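Local coordinates for 432aa long hypothetical deoxyribodipyrimidine photolyase (Sulfolobus tokodaii, PDB 2E0I), which probably repairs cyclobutane pyrimidine dimers in DNA by light-driven electron transfer from a bound FAD, with a second FAD likely acting as light-harvesting antenna, at residues F380-V385 with V391-I396; N308-M313 with R363-W368; V82-F87 with R111-E116. All blocks are in the same frame, centred on the assembly; numbering follows the deposited sequence.

Contact 1: residues F380-V385 with V391-I396; sequences FIKEWV and VPPSII
Val391 meets Lys382 through its backbone: the carbonyl O accepts a hydrogen bond from Lys382 NZ at 2.9 Å. The ammonium stands above the carbonyl plane, 50° out of it, with a C=O...N angle of 128°, so the approach is from over the group and not along a lone pair. Lys382 reaches across as a nearly extended chain that bends only at its last torsion (chi4 -67°), which turns NZ to the turn between the two helices; there it also bonds the carbonyl O of Lys389. Two carbonyls thus grip one ammonium, and the side chain ties helix 379-384 to two points of the turn that leads into helix 393-396. With an alanine here the ammonium is gone, and the carbonyls of Lys389 and Val391 would probably lose this shared donor, leaving the turn less firmly tied to helix 379-384. Next along, Pro393 meets the aliphatic part of the lysine through CD, 4.2 Å from Lys382 CE. Ile396 then closes the contact from the first turn of its helix. Its CG2 branch, held anti to the backbone N, rests against Ile381, 4.0 Å from CD1 and 4.1 Å from CG2, the two isoleucines lying alongside and running opposite ways. Its other branch ends in CD1, 4.3 Å from Lys382 CG. Leu388 also touches Ile381. This is packing within the helical FAD-binding domain of the photolyase: Phe380 and Trp384 lean on helix 292-304, so helix 379-384 lies between that helix and the short helix 393-396.

Contact 2: residues N308-M313 with R363-W368; sequences NGRVRM and RVFNPW. With FAD (flavin-adenine dinucleotide), chain E.
Met313 and Phe365 make a Met-aromatic contact that joins the start of helix 309-322 to the loop leading into helix 367-374, near the surface, where the start of helix 309-322 forms part of the FAD pocket. The sulfur SD lies 4.2 Å from Phe365 CZ and 5.1 Å from the ring centroid, 56° off the ring normal, an oblique approach with the two side chains crossing at about a right angle. Chi1 of 73° sets CG between the backbone N and the carbonyl carbon and sends the chain on to the ring, while CB, at the root of the side chain, lies 3.7 Å from the flavin methyl C8M; the methionine so stands between ring and cofactor. Arg310 joins from the same helix, NH2 resting obliquely 4.3 Å from Phe365 CE1, but its charged end is held by Asp206 and Gln370. Phe317 adds an edge-to-face ring contact to Phe365. Arg312 lies against the cofactor, the ribityl C3' over its guanidinium and NH2 salt-bridged to Asp340. Met313 thus sets apolar packing beside the dimethylbenzene end, with Phe365 behind it, while the Arg312-Asp340 pair lies by the ribityl chain and the C10-C4X part of the ring, where its charge would probably polarise the flavin.

Contact 3: residues V82-F87 with R111-E116; sequences VVSRFF and RKVCEE
Val113 packs against Val83 and Ser84, and all of the contact across these two helices is apolar. Its CG1 methyl does the touching: it sits 3.7 Å from Ser84 CA and 3.8 Å from Ser84 CB, resting against the helix backbone, and 4.1 Å from the CG1 methyl of Val83. Holding CG1 anti to the backbone N (chi1 175°) aims that methyl across the gap. The two valine side chains cross obliquely, and the small serine lets the helices come close here, with the CA atoms of Ser84 and Val113 6.2 Å apart.

Polar bonds stay within each helix and its C-terminal end. Phe87 N and Glu116 N close the last turns onto Val83 O and Lys112 O, and just past each C-terminus an asparagine side chain donates from ND2 to a carbonyl: Asn88 to Ser84 O, Asn117 to Val113 O. Between the exposed residues Lys112 and Glu116, NZ and OE1 make a long salt bridge.

Beneath the pair, Val83 and Cys114 both touch Ile93 of strand 92-96, so both helices cover the same face of the parallel sheet. Helix 79-86 links strand 73-76 to strand 92-96, and helix 101-115 links 92-96 to 120-124; two successive beta-alpha-beta crossovers thus meet side by side, as expected of the Rossmann-like N-terminal domain of photolyases.

Contacts 1 and 2 belong to the helical FAD-binding region and touch each other, Phe380 CE2 lying 4.0 Å from Val311 CG2, with helices 367-374 and 379-384 consecutive in the chain. Contact 3 belongs to the alpha/beta domain on the opposite side of the chain's centre, its centre about 47 Å from that of contact 2 and about 57 Å from that of contact 1. Contact 2 is the surface one, yet it borders the flavin and mixes sulfur, ring and charge; contacts 1 and 3 are partly buried. Contact 1 pairs isoleucine packing with a lysine tie to backbone carbonyls, whereas contact 3 relies on small apolar groups between helices.

Contact 1: residues F380-V385 with V391-I396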
# COMPACT_ATOMS: atom_id res chain seq x y z
N PHE A 380 -21.18 10.25 -5.48
CA PHE A 380 -20.17 9.21 -5.60
C PHE A 380 -20.80 7.94 -6.16
O PHE A 380 -20.27 7.31 -7.08
CB PHE A 380 -19.54 8.88 -4.25
CG PHE A 380 -18.50 7.80 -4.31
CD1 PHE A 380 -17.30 7.99 -5.01
CD2 PHE A 380 -18.71 6.57 -3.67
CE1 PHE A 380 -16.33 6.98 -5.07
CE2 PHE A 380 -17.74 5.56 -3.73
CZ PHE A 380 -16.55 5.76 -4.43
N ILE A 381 -21.94 7.58 -5.59
CA ILE A 381 -22.67 6.40 -6.02
C ILE A 381 -23.06 6.50 -7.49
O ILE A 381 -22.85 5.56 -8.26
CB ILE A 381 -23.92 6.21 -5.15
CG1 ILE A 381 -23.50 5.83 -3.73
CG2 ILE A 381 -24.82 5.15 -5.75
CD1 ILE A 381 -24.62 5.73 -2.74
N LYS A 382 -23.60 7.65 -7.88
CA LYS A 382 -24.02 7.87 -9.26
C LYS A 382 -22.84 7.85 -10.23
O LYS A 382 -22.99 7.49 -11.41
CB LYS A 382 -24.76 9.20 -9.38
CG LYS A 382 -26.22 9.17 -8.96
CD LYS A 382 -26.75 10.59 -8.80
CE LYS A 382 -28.26 10.62 -8.69
NZ LYS A 382 -28.87 10.19 -9.97
N GLU A 383 -21.67 8.22 -9.73
CA GLU A 383 -20.48 8.27 -10.56
C GLU A 383 -19.94 6.88 -10.86
O GLU A 383 -19.26 6.69 -11.87
CB GLU A 383 -19.39 9.09 -9.88
CG GLU A 383 -18.17 9.33 -10.75
CD GLU A 383 -18.48 10.15 -11.98
OE1 GLU A 383 -18.94 11.31 -11.83
OE2 GLU A 383 -18.26 9.64 -13.11
N TRP A 384 -20.24 5.91 -10.01
CA TRP A 384 -19.71 4.58 -10.24
C TRP A 384 -20.71 3.45 -10.44
O TRP A 384 -20.35 2.40 -10.98
CB TRP A 384 -18.73 4.23 -9.12
CG TRP A 384 -17.56 5.17 -9.07
CD1 TRP A 384 -17.40 6.24 -8.23
CD2 TRP A 384 -16.41 5.16 -9.92
NE1 TRP A 384 -16.23 6.90 -8.50
CE2 TRP A 384 -15.60 6.26 -9.54
CE3 TRP A 384 -15.98 4.34 -10.97
CZ2 TRP A 384 -14.38 6.55 -10.17
CZ3 TRP A 384 -14.78 4.62 -11.59
CH2 TRP A 384 -13.99 5.72 -11.19
N VAL A 385 -21.95 3.64 -10.02
CA VAL A 385 -22.95 2.60 -10.21
C VAL A 385 -23.84 3.00 -11.37
O VAL A 385 -24.79 3.76 -11.21
CB VAL A 385 -23.81 2.40 -8.96
CG1 VAL A 385 -24.82 1.30 -9.20
CG2 VAL A 385 -22.93 2.07 -7.78
N VAL A 391 -31.46 7.54 -10.74
CA VAL A 391 -32.36 7.41 -9.61
C VAL A 391 -32.06 8.57 -8.66
O VAL A 391 -30.91 8.84 -8.35
CB VAL A 391 -32.13 6.07 -8.87
CG1 VAL A 391 -33.13 5.91 -7.73
CG2 VAL A 391 -32.24 4.92 -9.84
N PRO A 392 -33.10 9.28 -8.20
CA PRO A 392 -32.83 10.40 -7.28
C PRO A 392 -32.27 9.89 -5.96
O PRO A 392 -32.68 8.84 -5.45
CB PRO A 392 -34.20 11.05 -7.14
CG PRO A 392 -35.14 9.89 -7.28
CD PRO A 392 -34.55 9.13 -8.44
N PRO A 393 -31.31 10.63 -5.38
CA PRO A 393 -30.66 10.29 -4.12
C PRO A 393 -31.59 9.75 -3.05
O PRO A 393 -31.35 8.70 -2.48
CB PRO A 393 -29.97 11.60 -3.71
CG PRO A 393 -30.75 12.65 -4.42
CD PRO A 393 -30.98 12.02 -5.76
N SER A 394 -32.67 10.49 -2.79
CA SER A 394 -33.64 10.08 -1.79
C SER A 394 -33.96 8.58 -1.86
O SER A 394 -33.95 7.87 -0.86
CB SER A 394 -34.92 10.89 -1.98
OG SER A 394 -35.93 10.48 -1.07
N ILE A 395 -34.24 8.11 -3.07
CA ILE A 395 -34.55 6.71 -3.30
C ILE A 395 -33.33 5.82 -3.08
O ILE A 395 -33.41 4.82 -2.38
CB ILE A 395 -35.09 6.50 -4.73
CG1 ILE A 395 -36.39 7.29 -4.90
CG2 ILE A 395 -35.30 5.01 -5.01
CD1 ILE A 395 -37.00 7.22 -6.29
N ILE A 396 -32.21 6.19 -3.70
CA ILE A 396 -30.97 5.43 -3.57
C ILE A 396 -30.65 5.12 -2.11
O ILE A 396 -30.23 4.01 -1.79
CB ILE A 396 -29.78 6.17 -4.21
CG1 ILE A 396 -29.94 6.18 -5.73
CG2 ILE A 396 -28.47 5.51 -3.83
CD1 ILE A 396 -28.86 6.95 -6.44

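Contact 2: residues N308-M313 with R363-W368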
# COMPACT_ATOMS: atom_id res chain seq x y z
N ASN A 308 -10.82 5.99 -1.24
CA ASN A 308 -10.38 6.63 -0.00
C ASN A 308 -10.58 5.74 1.23
O ASN A 308 -11.31 4.75 1.18
CB ASN A 308 -11.07 7.99 0.18
CG ASN A 308 -12.47 7.89 0.78
OD1 ASN A 308 -13.08 6.82 0.87
ND2 ASN A 308 -13.00 9.04 1.17
N GLY A 309 -9.93 6.10 2.32
CA GLY A 309 -10.00 5.31 3.54
C GLY A 309 -11.38 5.03 4.08
O GLY A 309 -11.61 4.00 4.71
N ARG A 310 -12.31 5.94 3.85
CA ARG A 310 -13.64 5.75 4.34
C ARG A 310 -14.32 4.61 3.64
O ARG A 310 -14.86 3.71 4.27
CB ARG A 310 -14.48 7.01 4.14
CG ARG A 310 -15.72 6.96 4.97
CD ARG A 310 -15.28 6.95 6.39
NE ARG A 310 -16.34 6.65 7.33
CZ ARG A 310 -16.22 6.88 8.63
NH1 ARG A 310 -15.10 7.40 9.10
NH2 ARG A 310 -17.21 6.57 9.45
N VAL A 311 -14.32 4.65 2.31
CA VAL A 311 -14.95 3.61 1.51
C VAL A 311 -14.21 2.31 1.72
O VAL A 311 -14.81 1.24 1.81
CB VAL A 311 -14.95 3.99 0.01
CG1 VAL A 311 -15.35 2.79 -0.84
CG2 VAL A 311 -15.90 5.14 -0.23
N ARG A 312 -12.89 2.41 1.81
CA ARG A 312 -12.03 1.25 2.01
C ARG A 312 -12.50 0.42 3.20
O ARG A 312 -12.68 -0.78 3.07
CB ARG A 312 -10.60 1.71 2.26
CG ARG A 312 -9.56 1.05 1.40
CD ARG A 312 -8.70 2.10 0.72
NE ARG A 312 -7.31 1.66 0.56
CZ ARG A 312 -6.40 2.30 -0.17
NH1 ARG A 312 -6.71 3.41 -0.82
NH2 ARG A 312 -5.16 1.82 -0.24
N MET A 313 -12.72 1.04 4.35
CA MET A 313 -13.14 0.26 5.50
C MET A 313 -14.61 -0.14 5.50
O MET A 313 -14.98 -1.13 6.12
CB MET A 313 -12.77 0.96 6.81
CG MET A 313 -13.56 2.18 7.18
SD MET A 313 -13.00 2.79 8.81
CE MET A 313 -11.39 3.59 8.31
N ARG A 363 -16.26 -3.34 16.39
CA ARG A 363 -16.84 -2.20 15.70
C ARG A 363 -17.79 -2.59 14.58
O ARG A 363 -17.53 -3.52 13.82
CB ARG A 363 -15.71 -1.33 15.16
CG ARG A 363 -16.16 -0.01 14.60
CD ARG A 363 -15.01 0.97 14.67
NE ARG A 363 -14.35 0.88 15.97
CZ ARG A 363 -13.60 1.84 16.50
NH1 ARG A 363 -13.41 2.98 15.86
NH2 ARG A 363 -13.05 1.65 17.70
N VAL A 364 -18.90 -1.86 14.48
CA VAL A 364 -19.90 -2.12 13.44
C VAL A 364 -20.41 -0.81 12.83
O VAL A 364 -20.53 0.19 13.51
CB VAL A 364 -21.10 -2.91 14.00
CG1 VAL A 364 -21.71 -2.17 15.15
CG2 VAL A 364 -22.12 -3.12 12.92
N PHE A 365 -20.70 -0.84 11.53
CA PHE A 365 -21.19 0.33 10.81
C PHE A 365 -22.54 0.02 10.17
O PHE A 365 -22.80 -1.11 9.77
CB PHE A 365 -20.22 0.74 9.71
CG PHE A 365 -18.88 1.17 10.20
CD1 PHE A 365 -18.74 2.32 10.97
CD2 PHE A 365 -17.75 0.41 9.90
CE1 PHE A 365 -17.49 2.72 11.43
CE2 PHE A 365 -16.49 0.80 10.36
CZ PHE A 365 -16.36 1.96 11.12
N ASN A 366 -23.38 1.04 10.06
CA ASN A 366 -24.67 0.86 9.43
C ASN A 366 -24.51 1.29 7.97
O ASN A 366 -24.36 2.47 7.67
CB ASN A 366 -25.72 1.74 10.10
CG ASN A 366 -27.10 1.49 9.55
OD1 ASN A 366 -27.30 1.39 8.34
ND2 ASN A 366 -28.07 1.38 10.45
N PRO A 367 -24.52 0.33 7.05
CA PRO A 367 -24.37 0.63 5.63
C PRO A 367 -25.20 1.80 5.15
O PRO A 367 -24.68 2.73 4.56
CB PRO A 367 -24.78 -0.67 4.96
CG PRO A 367 -24.32 -1.70 5.94
CD PRO A 367 -24.75 -1.11 7.26
N TRP A 368 -26.49 1.76 5.42
CA TRP A 368 -27.38 2.82 4.97
C TRP A 368 -27.13 4.15 5.66
O TRP A 368 -27.17 5.19 5.01
CB TRP A 368 -28.83 2.37 5.16
CG TRP A 368 -29.05 1.03 4.55
CD1 TRP A 368 -29.06 -0.16 5.20
CD2 TRP A 368 -29.18 0.73 3.15
NE1 TRP A 368 -29.17 -1.19 4.30
CE2 TRP A 368 -29.24 -0.67 3.03
CE3 TRP A 368 -29.23 1.52 1.98
CZ2 TRP A 368 -29.36 -1.32 1.79
CZ3 TRP A 368 -29.35 0.87 0.75
CH2 TRP A 368 -29.41 -0.53 0.67
PA FAD E . -5.59 10.48 2.56
O1A FAD E . -5.47 11.65 1.65
O2A FAD E . -6.41 10.45 3.79
O5B FAD E . -4.14 10.68 3.24
C5B FAD E . -3.86 10.20 4.55
C4B FAD E . -2.48 9.53 4.57
O4B FAD E . -2.16 9.02 5.88
C3B FAD E . -2.47 8.34 3.61
O3B FAD E . -1.94 8.77 2.36
C2B FAD E . -1.44 7.44 4.29
O2B FAD E . -0.13 7.95 4.08
C1B FAD E . -1.85 7.62 5.76
N9A FAD E . -3.04 6.82 6.10
C8A FAD E . -4.31 7.23 6.13
N7A FAD E . -5.09 6.25 6.58
C5A FAD E . -4.32 5.20 6.84
C6A FAD E . -4.54 3.91 7.31
N6A FAD E . -5.76 3.51 7.65
N1A FAD E . -3.50 3.07 7.43
C2A FAD E . -2.27 3.44 7.12
N3A FAD E . -2.02 4.66 6.67
C4A FAD E . -3.01 5.55 6.52
N1 FAD E . -2.95 2.12 2.45
C2 FAD E . -1.86 1.76 1.64
O2 FAD E . -0.99 2.59 1.35
N3 FAD E . -1.77 0.47 1.11
C4 FAD E . -2.79 -0.45 1.39
O4 FAD E . -2.69 -1.61 0.97
C4X FAD E . -3.88 -0.09 2.18
N5 FAD E . -4.92 -1.00 2.37
C5X FAD E . -6.02 -0.65 3.18
C6 FAD E . -7.04 -1.58 3.37
C7 FAD E . -8.11 -1.26 4.19
C7M FAD E . -9.20 -2.31 4.41
C8 FAD E . -8.16 -0.02 4.82
C8M FAD E . -9.32 0.35 5.76
C9 FAD E . -7.14 0.90 4.62
C9A FAD E . -6.05 0.59 3.80
N10 FAD E . -5.00 1.51 3.61
C10 FAD E . -3.96 1.19 2.72
C1' FAD E . -5.00 2.81 4.32
C2' FAD E . -5.66 4.01 3.63
O2' FAD E . -6.99 3.69 3.24
C3' FAD E . -4.86 4.50 2.42
O3' FAD E . -3.51 4.77 2.82
C4' FAD E . -5.45 5.79 1.85
O4' FAD E . -6.82 5.57 1.48
C5' FAD E . -4.67 6.26 0.62
O5' FAD E . -5.29 7.40 0.02
P FAD E . -4.80 8.90 0.36
O1P FAD E . -3.33 8.94 0.21
O2P FAD E . -5.61 9.82 -0.46
O3P FAD E . -5.17 9.06 1.92

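Contact 3: residues V82-F87 with R111-E116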
# COMPACT_ATOMS: atom_id res chain seq x y z
N VAL A 82 20.70 -13.00 -8.68
CA VAL A 82 21.23 -11.97 -9.56
C VAL A 82 22.55 -11.44 -9.04
O VAL A 82 23.52 -11.38 -9.78
CB VAL A 82 20.26 -10.80 -9.70
CG1 VAL A 82 20.94 -9.64 -10.43
CG2 VAL A 82 19.02 -11.26 -10.44
N VAL A 83 22.57 -11.06 -7.77
CA VAL A 83 23.78 -10.54 -7.13
C VAL A 83 24.88 -11.55 -7.38
O VAL A 83 25.97 -11.21 -7.85
CB VAL A 83 23.59 -10.40 -5.60
CG1 VAL A 83 24.92 -10.12 -4.92
CG2 VAL A 83 22.59 -9.30 -5.30
N SER A 84 24.55 -12.80 -7.06
CA SER A 84 25.47 -13.89 -7.24
C SER A 84 26.10 -13.95 -8.64
O SER A 84 27.32 -13.97 -8.76
CB SER A 84 24.72 -15.19 -6.93
OG SER A 84 25.57 -16.31 -7.04
N ARG A 85 25.30 -13.93 -9.70
CA ARG A 85 25.84 -14.02 -11.06
C ARG A 85 26.58 -12.79 -11.58
O ARG A 85 27.65 -12.91 -12.18
CB ARG A 85 24.74 -14.34 -12.07
CG ARG A 85 23.67 -15.28 -11.55
CD ARG A 85 23.16 -16.20 -12.64
NE ARG A 85 21.86 -16.75 -12.30
CZ ARG A 85 20.74 -16.03 -12.34
NH1 ARG A 85 20.79 -14.75 -12.72
NH2 ARG A 85 19.57 -16.59 -12.02
N PHE A 86 26.02 -11.61 -11.34
CA PHE A 86 26.59 -10.39 -11.86
C PHE A 86 27.47 -9.49 -10.99
O PHE A 86 28.37 -8.82 -11.50
CB PHE A 86 25.46 -9.53 -12.44
CG PHE A 86 24.64 -10.23 -13.50
CD1 PHE A 86 25.03 -10.19 -14.84
CD2 PHE A 86 23.46 -10.89 -13.16
CE1 PHE A 86 24.25 -10.80 -15.83
CE2 PHE A 86 22.67 -11.50 -14.14
CZ PHE A 86 23.06 -11.46 -15.48
N PHE A 87 27.24 -9.45 -9.68
CA PHE A 87 28.03 -8.55 -8.84
C PHE A 87 29.15 -9.15 -7.99
O PHE A 87 29.70 -8.48 -7.12
CB PHE A 87 27.10 -7.75 -7.93
CG PHE A 87 25.85 -7.26 -8.61
CD1 PHE A 87 25.89 -6.76 -9.92
CD2 PHE A 87 24.64 -7.27 -7.95
CE1 PHE A 87 24.74 -6.28 -10.54
CE2 PHE A 87 23.48 -6.80 -8.56
CZ PHE A 87 23.54 -6.30 -9.86
N ARG A 111 23.02 -11.25 1.82
CA ARG A 111 24.11 -11.10 2.76
C ARG A 111 25.04 -12.30 2.68
O ARG A 111 26.26 -12.15 2.59
CB ARG A 111 23.59 -10.93 4.18
CG ARG A 111 24.69 -10.67 5.17
CD ARG A 111 24.15 -10.29 6.52
NE ARG A 111 23.53 -8.96 6.51
CZ ARG A 111 24.18 -7.82 6.27
NH1 ARG A 111 25.48 -7.84 6.02
NH2 ARG A 111 23.52 -6.66 6.30
N LYS A 112 24.47 -13.50 2.71
CA LYS A 112 25.28 -14.71 2.60
C LYS A 112 26.13 -14.68 1.31
O LYS A 112 27.34 -14.90 1.35
CB LYS A 112 24.39 -15.94 2.59
CG LYS A 112 23.95 -16.38 3.97
CD LYS A 112 23.32 -17.78 3.92
CE LYS A 112 24.12 -18.75 3.00
NZ LYS A 112 25.62 -18.70 3.21
N VAL A 113 25.50 -14.41 0.18
CA VAL A 113 26.20 -14.34 -1.09
C VAL A 113 27.30 -13.29 -1.05
O VAL A 113 28.35 -13.44 -1.70
CB VAL A 113 25.22 -14.01 -2.22
CG1 VAL A 113 25.96 -13.83 -3.55
CG2 VAL A 113 24.19 -15.12 -2.33
N CYS A 114 27.06 -12.22 -0.30
CA CYS A 114 28.03 -11.13 -0.20
C CYS A 114 29.26 -11.48 0.60
O CYS A 114 30.38 -11.09 0.24
CB CYS A 114 27.37 -9.89 0.40
SG CYS A 114 26.52 -8.91 -0.85
N GLU A 115 29.06 -12.20 1.70
CA GLU A 115 30.16 -12.62 2.56
C GLU A 115 31.07 -13.62 1.83
O GLU A 115 32.29 -13.59 1.99
CB GLU A 115 29.60 -13.25 3.83
CG GLU A 115 29.01 -12.22 4.80
CD GLU A 115 28.15 -12.85 5.88
OE1 GLU A 115 28.48 -13.97 6.34
OE2 GLU A 115 27.14 -12.21 6.27
N GLU A 116 30.47 -14.49 1.03
CA GLU A 116 31.22 -15.49 0.29
C GLU A 116 31.74 -14.95 -1.02
O GLU A 116 31.85 -15.69 -1.99
CB GLU A 116 30.33 -16.69 0.01
CG GLU A 116 29.74 -17.31 1.26
CD GLU A 116 28.96 -18.58 0.96
OE1 GLU A 116 27.92 -18.50 0.25
OE2 GLU A 116 29.38 -19.67 1.43